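Local coordinates for stromal cell-derived factor 2-like protein (Arabidopsis thaliana, PDB 3MAL) that takes part in endoplasmic-reticulum protein quality control and the unfolded protein response, and may help monitor the folding of glycoproteins, at residues Gly45-Val51 / Glu111-Phe115; Leu97-Leu101 / His148-Ser152; Thr31-His36 / Gly168-Val172; Ser104-Leu110 / Glu171-Arg176; Ala23-Glu29 / Ile183-Gly189. All coordinates share one frame; numbering follows the deposited sequence. Where two conformers were deposited one is given.

Interaction 1: residues Gly45-Val51 / Glu111-Phe115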
# COMPACT_ATOMS: atom_id res chain seq x y z
N GLY A 45 -7.29 -15.40 -9.46
CA GLY A 45 -5.91 -15.00 -9.34
C GLY A 45 -5.20 -15.90 -8.33
O GLY A 45 -5.19 -17.14 -8.46
N SER A 46 -4.61 -15.28 -7.31
CA SER A 46 -3.80 -16.01 -6.33
C SER A 46 -4.64 -16.64 -5.23
O SER A 46 -4.14 -17.48 -4.49
CB SER A 46 -2.80 -15.05 -5.68
OG SER A 46 -3.50 -14.08 -4.89
N GLY A 47 -5.90 -16.23 -5.12
CA GLY A 47 -6.73 -16.65 -3.98
C GLY A 47 -6.23 -16.11 -2.63
O GLY A 47 -6.68 -16.57 -1.57
N GLN A 48 -5.30 -15.15 -2.64
CA GLN A 48 -4.83 -14.56 -1.37
C GLN A 48 -5.84 -13.52 -0.84
O GLN A 48 -6.82 -13.20 -1.51
CB GLN A 48 -3.42 -13.96 -1.52
CG GLN A 48 -2.32 -15.04 -1.76
CD GLN A 48 -1.01 -14.46 -2.26
OE1 GLN A 48 -0.79 -13.25 -2.20
NE2 GLN A 48 -0.14 -15.32 -2.76
N GLN A 49 -5.59 -12.99 0.36
CA GLN A 49 -6.45 -11.96 0.98
C GLN A 49 -6.53 -10.75 0.08
O GLN A 49 -5.50 -10.25 -0.42
CB GLN A 49 -5.87 -11.56 2.34
CG GLN A 49 -6.73 -10.55 3.15
CD GLN A 49 -6.14 -10.27 4.53
OE1 GLN A 49 -5.64 -9.16 4.79
NE2 GLN A 49 -6.17 -11.28 5.40
N SER A 50 -7.75 -10.24 -0.12
CA SER A 50 -7.99 -9.15 -1.04
C SER A 50 -7.71 -7.77 -0.44
O SER A 50 -7.65 -7.60 0.79
CB SER A 50 -9.43 -9.21 -1.56
OG SER A 50 -10.34 -9.01 -0.48
N VAL A 51 -7.45 -6.83 -1.33
CA VAL A 51 -7.11 -5.44 -0.99
C VAL A 51 -8.03 -4.58 -1.88
O VAL A 51 -8.24 -4.91 -3.04
CB VAL A 51 -5.60 -5.16 -1.26
CG1 VAL A 51 -5.30 -3.64 -1.24
CG2 VAL A 51 -4.72 -5.90 -0.27
N GLU A 111 -2.60 -8.30 -9.94
CA GLU A 111 -3.27 -8.42 -8.65
C GLU A 111 -2.44 -7.83 -7.49
O GLU A 111 -1.23 -8.11 -7.33
CB GLU A 111 -3.57 -9.87 -8.34
CG GLU A 111 -4.57 -10.08 -7.21
CD GLU A 111 -4.53 -11.50 -6.71
OE1 GLU A 111 -3.66 -11.81 -5.86
OE2 GLU A 111 -5.35 -12.30 -7.19
N VAL A 112 -3.13 -7.05 -6.67
CA VAL A 112 -2.57 -6.59 -5.41
C VAL A 112 -3.29 -7.27 -4.25
O VAL A 112 -4.52 -7.14 -4.12
CB VAL A 112 -2.64 -5.02 -5.31
CG1 VAL A 112 -2.15 -4.56 -3.95
CG2 VAL A 112 -1.76 -4.41 -6.38
N SER A 113 -2.52 -8.00 -3.44
CA SER A 113 -3.09 -8.79 -2.34
C SER A 113 -2.44 -8.50 -0.99
O SER A 113 -1.52 -7.66 -0.87
CB SER A 113 -2.96 -10.30 -2.64
OG SER A 113 -1.60 -10.73 -2.60
N CYS A 114 -2.96 -9.17 0.03
CA CYS A 114 -2.31 -9.22 1.34
C CYS A 114 -1.79 -10.65 1.57
O CYS A 114 -2.55 -11.62 1.47
CB CYS A 114 -3.28 -8.78 2.47
SG CYS A 114 -2.95 -7.06 3.02
N PHE A 115 -0.50 -10.76 1.88
CA PHE A 115 0.21 -12.04 1.90
C PHE A 115 0.84 -12.34 3.25
O PHE A 115 1.29 -11.43 3.96
CB PHE A 115 1.31 -12.02 0.81
CG PHE A 115 2.28 -13.17 0.86
CD1 PHE A 115 3.49 -13.06 1.57
CD2 PHE A 115 2.03 -14.35 0.16
CE1 PHE A 115 4.39 -14.12 1.63
CE2 PHE A 115 2.94 -15.41 0.19
CZ PHE A 115 4.12 -15.29 0.91
O HOH W 1 -3.28 -14.23 1.93

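Interaction 2: residues Leu97-Leu101 / His148-Ser152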
# COMPACT_ATOMS: atom_id res chain seq x y z
N LEU A 97 1.21 -6.00 2.31
CA LEU A 97 0.85 -5.53 0.96
C LEU A 97 1.74 -6.23 -0.08
O LEU A 97 2.97 -6.21 0.03
CB LEU A 97 1.02 -4.00 0.85
CG LEU A 97 0.44 -3.41 -0.44
CD1 LEU A 97 -1.10 -3.63 -0.49
CD2 LEU A 97 0.84 -1.92 -0.64
N HIS A 98 1.14 -6.85 -1.09
CA HIS A 98 1.83 -7.86 -1.92
C HIS A 98 1.39 -7.75 -3.39
O HIS A 98 0.25 -7.38 -3.68
CB HIS A 98 1.47 -9.27 -1.39
CG HIS A 98 2.30 -10.41 -1.94
ND1 HIS A 98 3.52 -10.77 -1.41
CD2 HIS A 98 2.02 -11.32 -2.90
CE1 HIS A 98 3.97 -11.84 -2.05
NE2 HIS A 98 3.08 -12.19 -2.96
N SER A 99 2.28 -8.08 -4.29
CA SER A 99 1.95 -8.25 -5.72
C SER A 99 2.74 -9.42 -6.37
O SER A 99 3.51 -10.05 -5.73
CB SER A 99 1.87 -6.98 -6.60
OG SER A 99 1.25 -7.11 -7.84
N HIS A 100 2.41 -9.70 -7.62
CA HIS A 100 2.79 -10.87 -8.35
C HIS A 100 2.04 -10.93 -9.70
O HIS A 100 1.29 -10.08 -10.03
CB HIS A 100 2.56 -12.11 -7.51
CG HIS A 100 1.24 -12.19 -6.80
ND1 HIS A 100 0.17 -11.37 -7.07
CD2 HIS A 100 0.84 -13.00 -5.81
CE1 HIS A 100 -0.85 -11.71 -6.31
NE2 HIS A 100 -0.47 -12.69 -5.53
N LEU A 101 2.36 -11.93 -10.49
CA LEU A 101 1.82 -12.00 -11.82
C LEU A 101 0.51 -12.76 -11.88
O LEU A 101 0.43 -13.77 -12.54
CB LEU A 101 2.83 -12.56 -12.82
CG LEU A 101 4.21 -11.92 -12.97
CD1 LEU A 101 5.22 -12.71 -13.77
CD2 LEU A 101 4.15 -10.57 -13.45
N HIS A 148 6.02 -1.68 -7.11
CA HIS A 148 6.31 -3.03 -6.67
C HIS A 148 7.66 -3.44 -7.26
O HIS A 148 7.84 -3.38 -8.48
CB HIS A 148 5.17 -3.96 -7.11
CG HIS A 148 5.28 -5.36 -6.57
ND1 HIS A 148 5.54 -6.46 -7.37
CD2 HIS A 148 5.14 -5.85 -5.31
CE1 HIS A 148 5.57 -7.55 -6.63
NE2 HIS A 148 5.32 -7.21 -5.38
N ILE A 149 8.61 -3.81 -6.41
CA ILE A 149 9.97 -4.19 -6.86
C ILE A 149 9.98 -5.33 -7.89
O ILE A 149 10.57 -5.18 -8.96
CB ILE A 149 10.93 -4.58 -5.68
CG1 ILE A 149 11.11 -3.43 -4.68
CG2 ILE A 149 12.30 -5.12 -6.23
CD1 ILE A 149 11.80 -2.18 -5.21
N ASP A 150 9.30 -6.44 -7.59
CA ASP A 150 9.41 -7.67 -8.40
C ASP A 150 8.74 -7.59 -9.76
O ASP A 150 9.24 -8.20 -10.72
CB ASP A 150 8.94 -8.91 -7.61
CG ASP A 150 9.96 -9.35 -6.55
OD1 ASP A 150 11.10 -8.85 -6.59
OD2 ASP A 150 9.64 -10.17 -5.67
N THR A 151 7.63 -6.87 -9.84
CA THR A 151 6.87 -6.76 -11.09
C THR A 151 7.02 -5.42 -11.78
O THR A 151 6.63 -5.28 -12.93
CB THR A 151 5.35 -6.97 -10.86
OG1 THR A 151 4.87 -6.00 -9.92
CG2 THR A 151 5.03 -8.38 -10.37
N SER A 152 7.55 -4.42 -11.08
CA SER A 152 7.57 -3.03 -11.54
C SER A 152 6.18 -2.36 -11.68
O SER A 152 6.08 -1.27 -12.24
CB SER A 152 8.36 -2.89 -12.86
OG SER A 152 9.69 -3.30 -12.69
O HOH W 2 2.20 -4.63 -9.02

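Interaction 3: residues Thr31-His36 / Gly168-Val172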
# COMPACT_ATOMS: atom_id res chain seq x y z
N THR A 31 -9.39 9.58 -6.51
CA THR A 31 -10.71 9.23 -6.00
C THR A 31 -10.91 9.50 -4.51
O THR A 31 -12.04 9.50 -4.01
CB THR A 31 -11.00 7.74 -6.22
OG1 THR A 31 -10.08 6.98 -5.44
CG2 THR A 31 -10.88 7.36 -7.69
N LYS A 32 -9.80 9.70 -3.77
CA LYS A 32 -9.86 9.90 -2.32
C LYS A 32 -10.17 8.62 -1.51
O LYS A 32 -10.28 8.68 -0.29
CB LYS A 32 -10.82 11.04 -1.93
CG LYS A 32 -10.69 12.34 -2.78
CD LYS A 32 -9.27 12.91 -2.76
CE LYS A 32 -9.20 14.17 -3.65
NZ LYS A 32 -7.78 14.64 -3.84
N PHE A 33 -10.28 7.47 -2.17
CA PHE A 33 -10.48 6.19 -1.46
C PHE A 33 -9.22 5.76 -0.70
O PHE A 33 -8.09 6.10 -1.10
CB PHE A 33 -10.96 5.07 -2.42
CG PHE A 33 -12.45 5.15 -2.79
CD1 PHE A 33 -13.04 6.37 -3.19
CD2 PHE A 33 -13.25 4.01 -2.75
CE1 PHE A 33 -14.42 6.44 -3.52
CE2 PHE A 33 -14.61 4.06 -3.09
CZ PHE A 33 -15.20 5.30 -3.48
N ARG A 34 -9.40 5.01 0.38
CA ARG A 34 -8.27 4.59 1.19
C ARG A 34 -7.85 3.13 0.94
O ARG A 34 -8.69 2.23 0.83
CB ARG A 34 -8.57 4.76 2.69
CG ARG A 34 -8.54 6.16 3.18
CD ARG A 34 -9.92 6.78 3.08
NE ARG A 34 -10.12 7.83 4.06
CZ ARG A 34 -10.23 9.11 3.74
NH1 ARG A 34 -10.21 9.47 2.46
NH2 ARG A 34 -10.40 10.02 4.69
N LEU A 35 -6.55 2.90 0.87
CA LEU A 35 -6.03 1.53 0.80
C LEU A 35 -6.54 0.72 2.00
O LEU A 35 -6.39 1.13 3.15
CB LEU A 35 -4.49 1.56 0.72
CG LEU A 35 -3.78 0.23 0.42
CD1 LEU A 35 -4.07 -0.23 -1.03
CD2 LEU A 35 -2.26 0.32 0.71
N HIS A 36 -7.13 -0.44 1.72
CA HIS A 36 -7.93 -1.16 2.68
C HIS A 36 -7.79 -2.69 2.51
O HIS A 36 -7.62 -3.21 1.39
CB HIS A 36 -9.39 -0.70 2.51
CG HIS A 36 -10.41 -1.52 3.24
ND1 HIS A 36 -11.01 -2.63 2.69
CD2 HIS A 36 -11.04 -1.31 4.43
CE1 HIS A 36 -11.90 -3.12 3.53
NE2 HIS A 36 -11.94 -2.33 4.59
N GLY A 168 -19.23 -1.15 -3.75
CA GLY A 168 -18.89 0.26 -3.54
C GLY A 168 -17.40 0.48 -3.26
O GLY A 168 -16.92 1.62 -3.33
N GLN A 169 -16.67 -0.58 -2.93
CA GLN A 169 -15.20 -0.51 -2.78
C GLN A 169 -14.53 -0.64 -4.16
O GLN A 169 -15.06 -1.31 -5.04
CB GLN A 169 -14.68 -1.59 -1.84
CG GLN A 169 -15.07 -1.34 -0.37
CD GLN A 169 -14.74 -2.52 0.56
OE1 GLN A 169 -13.68 -3.15 0.46
NE2 GLN A 169 -15.66 -2.80 1.51
N GLN A 170 -13.38 0.02 -4.35
CA GLN A 170 -12.71 0.05 -5.66
C GLN A 170 -11.68 -1.07 -5.77
O GLN A 170 -11.06 -1.48 -4.77
CB GLN A 170 -11.99 1.40 -5.89
CG GLN A 170 -12.93 2.56 -5.99
CD GLN A 170 -12.24 3.91 -6.08
OE1 GLN A 170 -11.01 4.05 -5.90
NE2 GLN A 170 -13.02 4.93 -6.37
N GLU A 171 -11.49 -1.56 -7.00
CA GLU A 171 -10.35 -2.40 -7.32
C GLU A 171 -9.04 -1.67 -7.03
O GLU A 171 -8.89 -0.49 -7.36
CB GLU A 171 -10.35 -2.82 -8.80
CG GLU A 171 -9.43 -4.01 -9.10
CD GLU A 171 -9.12 -4.16 -10.57
OE1 GLU A 171 -8.88 -3.13 -11.22
OE2 GLU A 171 -9.10 -5.29 -11.08
N VAL A 172 -8.10 -2.40 -6.43
CA VAL A 172 -6.72 -1.94 -6.35
C VAL A 172 -5.90 -2.92 -7.18
O VAL A 172 -6.13 -4.14 -7.13
CB VAL A 172 -6.24 -1.85 -4.88
CG1 VAL A 172 -4.72 -1.55 -4.79
CG2 VAL A 172 -7.07 -0.78 -4.16

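Interaction 4: residues Ser104-Leu110 / Glu171-Arg176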
# COMPACT_ATOMS: atom_id res chain seq x y z
N SER A 104 -5.76 -9.15 -11.66
CA SER A 104 -6.69 -8.48 -10.73
C SER A 104 -8.13 -8.75 -11.19
O SER A 104 -8.35 -8.96 -12.38
CB SER A 104 -6.39 -6.98 -10.69
OG SER A 104 -6.67 -6.31 -11.92
N PRO A 105 -9.11 -8.73 -10.26
CA PRO A 105 -10.43 -9.28 -10.62
C PRO A 105 -11.31 -8.47 -11.57
O PRO A 105 -12.22 -9.06 -12.19
CB PRO A 105 -11.13 -9.46 -9.26
CG PRO A 105 -10.17 -8.98 -8.22
CD PRO A 105 -9.06 -8.25 -8.88
N ILE A 106 -11.09 -7.16 -11.69
CA ILE A 106 -11.97 -6.35 -12.53
C ILE A 106 -11.31 -5.97 -13.85
O ILE A 106 -11.89 -6.21 -14.92
CB ILE A 106 -12.55 -5.07 -11.79
CG1 ILE A 106 -13.45 -5.48 -10.62
CG2 ILE A 106 -13.36 -4.22 -12.75
CD1 ILE A 106 -14.14 -4.29 -9.90
N SER A 107 -10.10 -5.41 -13.78
CA SER A 107 -9.43 -4.84 -14.96
C SER A 107 -8.35 -5.75 -15.58
O SER A 107 -7.77 -5.42 -16.61
CB SER A 107 -8.86 -3.46 -14.63
OG SER A 107 -7.85 -3.57 -13.63
N GLY A 108 -8.06 -6.88 -14.96
CA GLY A 108 -7.07 -7.81 -15.52
C GLY A 108 -5.67 -7.23 -15.53
O GLY A 108 -4.86 -7.54 -16.42
N ASN A 109 -5.38 -6.36 -14.56
CA ASN A 109 -4.03 -5.84 -14.35
C ASN A 109 -3.36 -6.66 -13.25
O ASN A 109 -3.83 -7.76 -12.94
CB ASN A 109 -4.08 -4.33 -14.03
CG ASN A 109 -4.46 -3.50 -15.26
OD1 ASN A 109 -3.75 -3.51 -16.26
ND2 ASN A 109 -5.59 -2.81 -15.18
N LEU A 110 -2.26 -6.18 -12.67
CA LEU A 110 -1.53 -7.01 -11.71
C LEU A 110 -2.36 -7.10 -10.44
O LEU A 110 -2.76 -6.07 -9.91
CB LEU A 110 -0.18 -6.36 -11.39
CG LEU A 110 1.18 -6.70 -12.04
CD1 LEU A 110 1.22 -7.87 -13.05
CD2 LEU A 110 1.92 -5.42 -12.52
N GLU A 171 -11.49 -1.56 -7.00
CA GLU A 171 -10.35 -2.40 -7.32
C GLU A 171 -9.04 -1.67 -7.03
O GLU A 171 -8.89 -0.49 -7.36
CB GLU A 171 -10.35 -2.82 -8.80
CG GLU A 171 -9.43 -4.01 -9.10
CD GLU A 171 -9.12 -4.16 -10.57
OE1 GLU A 171 -8.88 -3.13 -11.22
OE2 GLU A 171 -9.10 -5.29 -11.08
N VAL A 172 -8.10 -2.40 -6.43
CA VAL A 172 -6.72 -1.94 -6.35
C VAL A 172 -5.90 -2.92 -7.18
O VAL A 172 -6.13 -4.14 -7.13
CB VAL A 172 -6.24 -1.85 -4.88
CG1 VAL A 172 -4.72 -1.55 -4.79
CG2 VAL A 172 -7.07 -0.78 -4.16
N CYS A 173 -4.98 -2.40 -7.99
CA CYS A 173 -4.17 -3.26 -8.86
C CYS A 173 -2.82 -2.60 -9.12
O CYS A 173 -2.54 -1.55 -8.56
CB CYS A 173 -4.92 -3.53 -10.17
SG CYS A 173 -5.23 -2.06 -11.16
N GLY A 174 -1.99 -3.25 -9.94
CA GLY A 174 -0.70 -2.70 -10.35
C GLY A 174 -0.69 -2.51 -11.86
O GLY A 174 -1.19 -3.40 -12.59
N ILE A 175 -0.22 -1.35 -12.34
CA ILE A 175 -0.04 -1.12 -13.79
C ILE A 175 1.35 -0.60 -14.07
O ILE A 175 2.06 -0.14 -13.16
CB ILE A 175 -1.09 -0.15 -14.44
CG1 ILE A 175 -0.76 1.31 -14.12
CG2 ILE A 175 -2.54 -0.58 -14.07
CD1 ILE A 175 -1.54 2.32 -14.91
N ARG A 176 1.75 -0.66 -15.32
CA ARG A 176 3.15 -0.44 -15.61
C ARG A 176 3.55 0.99 -15.92
O ARG A 176 4.73 1.30 -15.88
CB ARG A 176 3.59 -1.38 -16.72
CG ARG A 176 3.32 -2.85 -16.35
CD ARG A 176 4.56 -3.62 -16.01
NE ARG A 176 4.23 -4.97 -15.56
CZ ARG A 176 4.99 -6.04 -15.82
NH1 ARG A 176 6.09 -5.93 -16.56
NH2 ARG A 176 4.63 -7.24 -15.36

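Interaction 5: residues Ala23-Glu29 / Ile183-Gly189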
# COMPACT_ATOMS: atom_id res chain seq x y z
N ALA A 23 2.03 4.30 11.91
CA ALA A 23 0.77 3.82 11.34
C ALA A 23 0.19 4.90 10.41
O ALA A 23 0.12 6.07 10.78
CB ALA A 23 -0.23 3.46 12.43
N ILE A 24 -0.19 4.49 9.20
CA ILE A 24 -0.68 5.42 8.20
C ILE A 24 -1.93 4.91 7.50
O ILE A 24 -2.19 3.70 7.48
CB ILE A 24 0.39 5.75 7.11
CG1 ILE A 24 0.67 4.53 6.23
CG2 ILE A 24 1.64 6.41 7.76
CD1 ILE A 24 1.50 4.83 4.97
N LYS A 25 -2.71 5.85 6.96
CA LYS A 25 -3.61 5.54 5.86
C LYS A 25 -2.98 6.07 4.56
O LYS A 25 -2.14 6.98 4.58
CB LYS A 25 -4.99 6.13 6.10
CG LYS A 25 -5.63 5.61 7.37
CD LYS A 25 -7.13 5.93 7.39
CE LYS A 25 -7.77 5.34 8.66
NZ LYS A 25 -9.21 5.74 8.74
N LEU A 26 -3.32 5.42 3.45
CA LEU A 26 -2.82 5.79 2.15
C LEU A 26 -4.00 6.12 1.26
O LEU A 26 -4.81 5.24 0.94
CB LEU A 26 -1.98 4.64 1.56
CG LEU A 26 -0.99 5.07 0.49
CD1 LEU A 26 0.20 5.85 1.09
CD2 LEU A 26 -0.52 3.83 -0.31
N MET A 27 -4.12 7.40 0.90
CA MET A 27 -5.24 7.87 0.12
C MET A 27 -4.87 8.00 -1.36
O MET A 27 -3.84 8.60 -1.70
CB MET A 27 -5.72 9.21 0.66
CG MET A 27 -7.00 9.73 -0.01
SD MET A 27 -7.40 11.46 0.39
CE MET A 27 -6.29 12.29 -0.73
N HIS A 28 -5.73 7.44 -2.21
CA HIS A 28 -5.66 7.57 -3.67
C HIS A 28 -5.93 9.03 -4.05
O HIS A 28 -6.98 9.58 -3.72
CB HIS A 28 -6.73 6.66 -4.27
CG HIS A 28 -6.72 6.59 -5.77
ND1 HIS A 28 -5.65 6.12 -6.49
CD2 HIS A 28 -7.69 6.87 -6.67
CE1 HIS A 28 -5.95 6.13 -7.78
NE2 HIS A 28 -7.17 6.59 -7.92
N GLU A 29 -4.98 9.68 -4.70
CA GLU A 29 -5.20 11.12 -4.94
C GLU A 29 -6.45 11.48 -5.74
O GLU A 29 -7.14 12.43 -5.41
CB GLU A 29 -4.01 11.79 -5.59
CG GLU A 29 -4.22 13.31 -5.72
CD GLU A 29 -3.00 14.00 -6.31
OE1 GLU A 29 -2.51 13.56 -7.37
OE2 GLU A 29 -2.54 15.02 -5.72
N ILE A 183 -1.05 7.99 -8.22
CA ILE A 183 -0.48 8.84 -7.20
C ILE A 183 -1.27 8.67 -5.90
O ILE A 183 -2.51 8.54 -5.88
CB ILE A 183 -0.34 10.31 -7.65
CG1 ILE A 183 0.43 11.13 -6.60
CG2 ILE A 183 -1.68 10.91 -8.00
CD1 ILE A 183 -0.43 11.69 -5.48
N TRP A 184 -0.52 8.58 -4.81
CA TRP A 184 -1.09 8.38 -3.48
C TRP A 184 -0.54 9.43 -2.50
O TRP A 184 0.49 10.06 -2.76
CB TRP A 184 -0.75 6.97 -2.96
CG TRP A 184 -1.35 5.86 -3.80
CD1 TRP A 184 -0.87 5.37 -4.98
CD2 TRP A 184 -2.53 5.09 -3.50
NE1 TRP A 184 -1.68 4.36 -5.45
CE2 TRP A 184 -2.71 4.17 -4.56
CE3 TRP A 184 -3.46 5.11 -2.46
CZ2 TRP A 184 -3.78 3.26 -4.59
CZ3 TRP A 184 -4.52 4.21 -2.49
CH2 TRP A 184 -4.67 3.29 -3.54
N LEU A 185 -1.23 9.57 -1.37
CA LEU A 185 -0.86 10.50 -0.29
C LEU A 185 -1.02 9.78 1.07
O LEU A 185 -2.07 9.18 1.35
CB LEU A 185 -1.78 11.73 -0.33
CG LEU A 185 -1.91 12.44 -1.70
CD1 LEU A 185 -3.32 12.87 -2.03
CD2 LEU A 185 -1.00 13.62 -1.79
N ALA A 186 0.02 9.81 1.89
CA ALA A 186 -0.14 9.33 3.26
C ALA A 186 -0.95 10.35 4.07
O ALA A 186 -0.70 11.57 4.00
CB ALA A 186 1.22 9.05 3.93
N ALA A 187 -1.92 9.85 4.82
CA ALA A 187 -2.76 10.72 5.67
C ALA A 187 -3.16 10.07 7.01
O ALA A 187 -2.93 8.85 7.24
CB ALA A 187 -4.00 11.13 4.90
N GLU A 188 -3.77 10.85 7.90
CA GLU A 188 -4.37 10.29 9.12
C GLU A 188 -3.43 9.41 9.93
O GLU A 188 -3.87 8.50 10.61
CB GLU A 188 -5.64 9.49 8.79
CG GLU A 188 -6.73 10.37 8.33
CD GLU A 188 -7.99 9.65 7.92
OE1 GLU A 188 -8.47 8.70 8.61
OE2 GLU A 188 -8.55 10.07 6.91
N GLY A 189 -2.14 9.68 9.87
CA GLY A 189 -1.21 8.75 10.48
C GLY A 189 -0.84 9.04 11.92
O GLY A 189 -1.21 10.08 12.48

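Interaction 1: residues Gly45-Val51 / Glu111-Phe115
Between Q49 and C114 two strands meet as an antiparallel hydrogen-bonded pair, one at the end of an irregular loop, the other in the second MIR repeat. C114 N gives a nearly straight bond to Q49 O (2.8 Å). The return bond is replaced by a water, which accepts from Q49 N (3.1 Å) and donates to C114 O. Beyond this pair the contact passes to side chains. E111 reaches out to the loop, its CG anti to the backbone N (chi1 -165°), and its OE2 receives S46 N on the syn side at 3.1 Å. S46 OG in turn accepts from Q48 N, forming an ST turn that shapes the loop where it faces E111. This is a seam of the beta-trefoil cap, where the hairpin of strands 34-38 and 49-54 meets that of strands 96-100 and 110-115. Q48 lies along the second hairpin: its OE1 accepts from S113 OG at 2.7 Å, and its amide meets F115 at the ring edge, planes 54° apart. Q49 OE1 is held instead by S37 and T93. Beside L35 and S37, V51 CG2 packs on C114 SG (3.9 Å), while V51 CG1 approaches V112 CG1 (4.3 Å).

Interaction 2: residues Leu97-Leu101 / His148-Ser152
H148 and S99 make the central touch of this contact between a loop of the third MIR repeat and strand 96-100 of the second. The methylene of S99 sits squarely over the imidazole: CB lies 3.5 Å from the H148 ring centroid and only 4° off the ring normal, a CH-pi contact of the face-on kind. A chi1 of -173° swings the H148 ring away from its own amide nitrogen and across to the strand, and W127 meets that ring edge-to-face. The NE2 end is hydrogen-bonded to the carbonyl of G124, while ND1 turns back into its own loop. Past two exposed residues the chain curls round, and T151 returns to that nitrogen. T151 OG1 lies 2.7 Å from H148 ND1 in a hydrogen bond of undecided direction, and T151 N also donates to ND1 (3.3 Å) from a position tilted out of the ring plane. The same hydroxyl accepts from G153 N. It also shares a water with the strand: that water donates to S99 OG (2.9 Å), and S99 OG is itself bonded to E111 O. The methyl of T151 slides past L101 CD2 and covers the backbone of H100, with CG2 3.9 Å from H100 CA; the buried H100 N finds no partner in the model. Last, S152 N closes the turn with a weak bond to H148 O. Bonding at both ring nitrogens fixes the rotation of the imidazole, and a carbonyl partner at NE2 is consistent with a hydrogen there.

Interaction 3: residues Thr31-His36 / Gly168-Val172
T31-H36 and G168-V172 run 79° apart end to end, and even their nearest alpha carbons, F33 CA and Q170 CA, stay 7.8 Å from each other, so the bridging falls almost wholly to side chains. The main feature is a flat stack. The amide of Q170 lies almost parallel to the F33 ring, the planes only 5° apart, and Q170 NE2 rides 3.3 Å above the ring plane over its centre. An extended chain beyond CG lets the glutamine reach that far, the two side chains crossing nearly perpendicularly. At the rim of the same ring G168 O lies near the plane, 3.4 Å from F33 CE2, where the weakly positive ring hydrogens would suit a carbonyl. T31 lies against the same amide, its CB 3.5 Å from Q170 NE2; the position of the threonine hydroxyl is uncertain, and its bond to Q170 OE1 is therefore doubtful. Q169 brings its amide steeply toward H36, with planes 76° apart. These two are joined through T52, whose OG1 bonds both H36 ND1 and Q169 OE1, while F54 stacks on the H36 ring. Deeper in, L35 CD1 meets V172 CG1 at 4.0 Å, with V51 and L155 packed beside them. Side chains meeting in this way between the hairpin of strands 34-38 and 49-54 and the strand 170-175 of another hairpin belong to the triangular cap of a beta-trefoil.

Interaction 4: residues Ser104-Leu110 / Glu171-Arg176
Hydrogen bonds to one carboxylate, that of E171, dominate the meeting with the loop S104-N109. Its OE2 accepts three donors: S104 OG (2.8 Å) and I106 N approach from opposite sides of the carboxylate plane, both well out of it, whereas S107 N arrives on the syn side (2.9 Å). S107 OG takes the other oxygen, lying 2.7 Å from OE1 on its syn lone pair, so one serine grips both oxygens. H158 NE2 is a further partner of OE1, which should help keep the buried carboxylate charged. An extended chain carries the acid of E171 up to the loop. A second shell steadies the serines: N109 N donates to S104 OG (2.9 Å), and N109 ND2 to S107 OG. Backbone bonds follow where the loop becomes a strand. L110 and G174 form an antiparallel hydrogen-bonded pair, L110 N reaching G174 O (3.0 Å) and G174 N answering to L110 O. Packing fills the remainder. N109 lies side by side with I175, its CG 3.7 Å from I175 CG2. The methyl L110 CD2 touches the edge of the R176 guanidinium, 3.8 Å from NE. C173 faces S104 and N109, while V172 turns the other way, onto L155 and S157. Strand 170-175 thus lies between its own hairpin partner, strand 154-161, and strand 110-115, with the loop S104-N109 folded over the E171 end.

Interaction 5: residues Ala23-Glu29 / Ile183-Gly189
K25 and E188 form the salt bridge of this strand pair, K25 NZ standing 3.1 Å from E188 OE1 on the syn side of the carboxylate. E188 OE2 has a second cation in R34, so two basic groups share one acid where the chain turns its corner. A backbone ladder runs on from there. K25 and A187 are a hydrogen-bonded pair, with A187 N donating to K25 O at 2.9 Å; M27 and L185 are the next, their N-H...O bonds both 2.8 Å, M27 N to L185 O and L185 N to M27 O. E29 N adds a last bond to I183 O (3.0 Å), and its carboxylate pairs with R143. Strands 23-28 and 184-190 are the first and last of the six-stranded beta-trefoil barrel, and their pairing closes it. On the face of L26 and H28, the W184 ring is sandwiched: H28 CB lies over one side, 4.0 Å from the six-membered ring centroid, and L26 CD2 sits on the opposite side, 3.5 Å above the plane. W184 NE1 is tied to L155 O. On the other face M27 and L185 lie side by side and pack through their ends, though how closely is doubtful.

Interactions 1, 3 and 4 join the three hairpins of the beta-trefoil cap pairwise: first to second, first to third, second to third. Their centres lie 11 to 15 Å apart, and strand 170-175 serves both 3 and 4. Interaction 2 ties strand 96-100 of the same cap, the hairpin partner of strand 110-115, to the loop after strand 143-148. Interaction 5 belongs to the barrel, about 20 Å from interactions 1 and 4 between centres, but meets interaction 3 through a backbone bond between L26 and L35. Along the chain interaction 5 encloses all the others, while 1, 2 and 4 cross one another. The last MIR repeat is thereby bound to the first, making the repeats one compact domain.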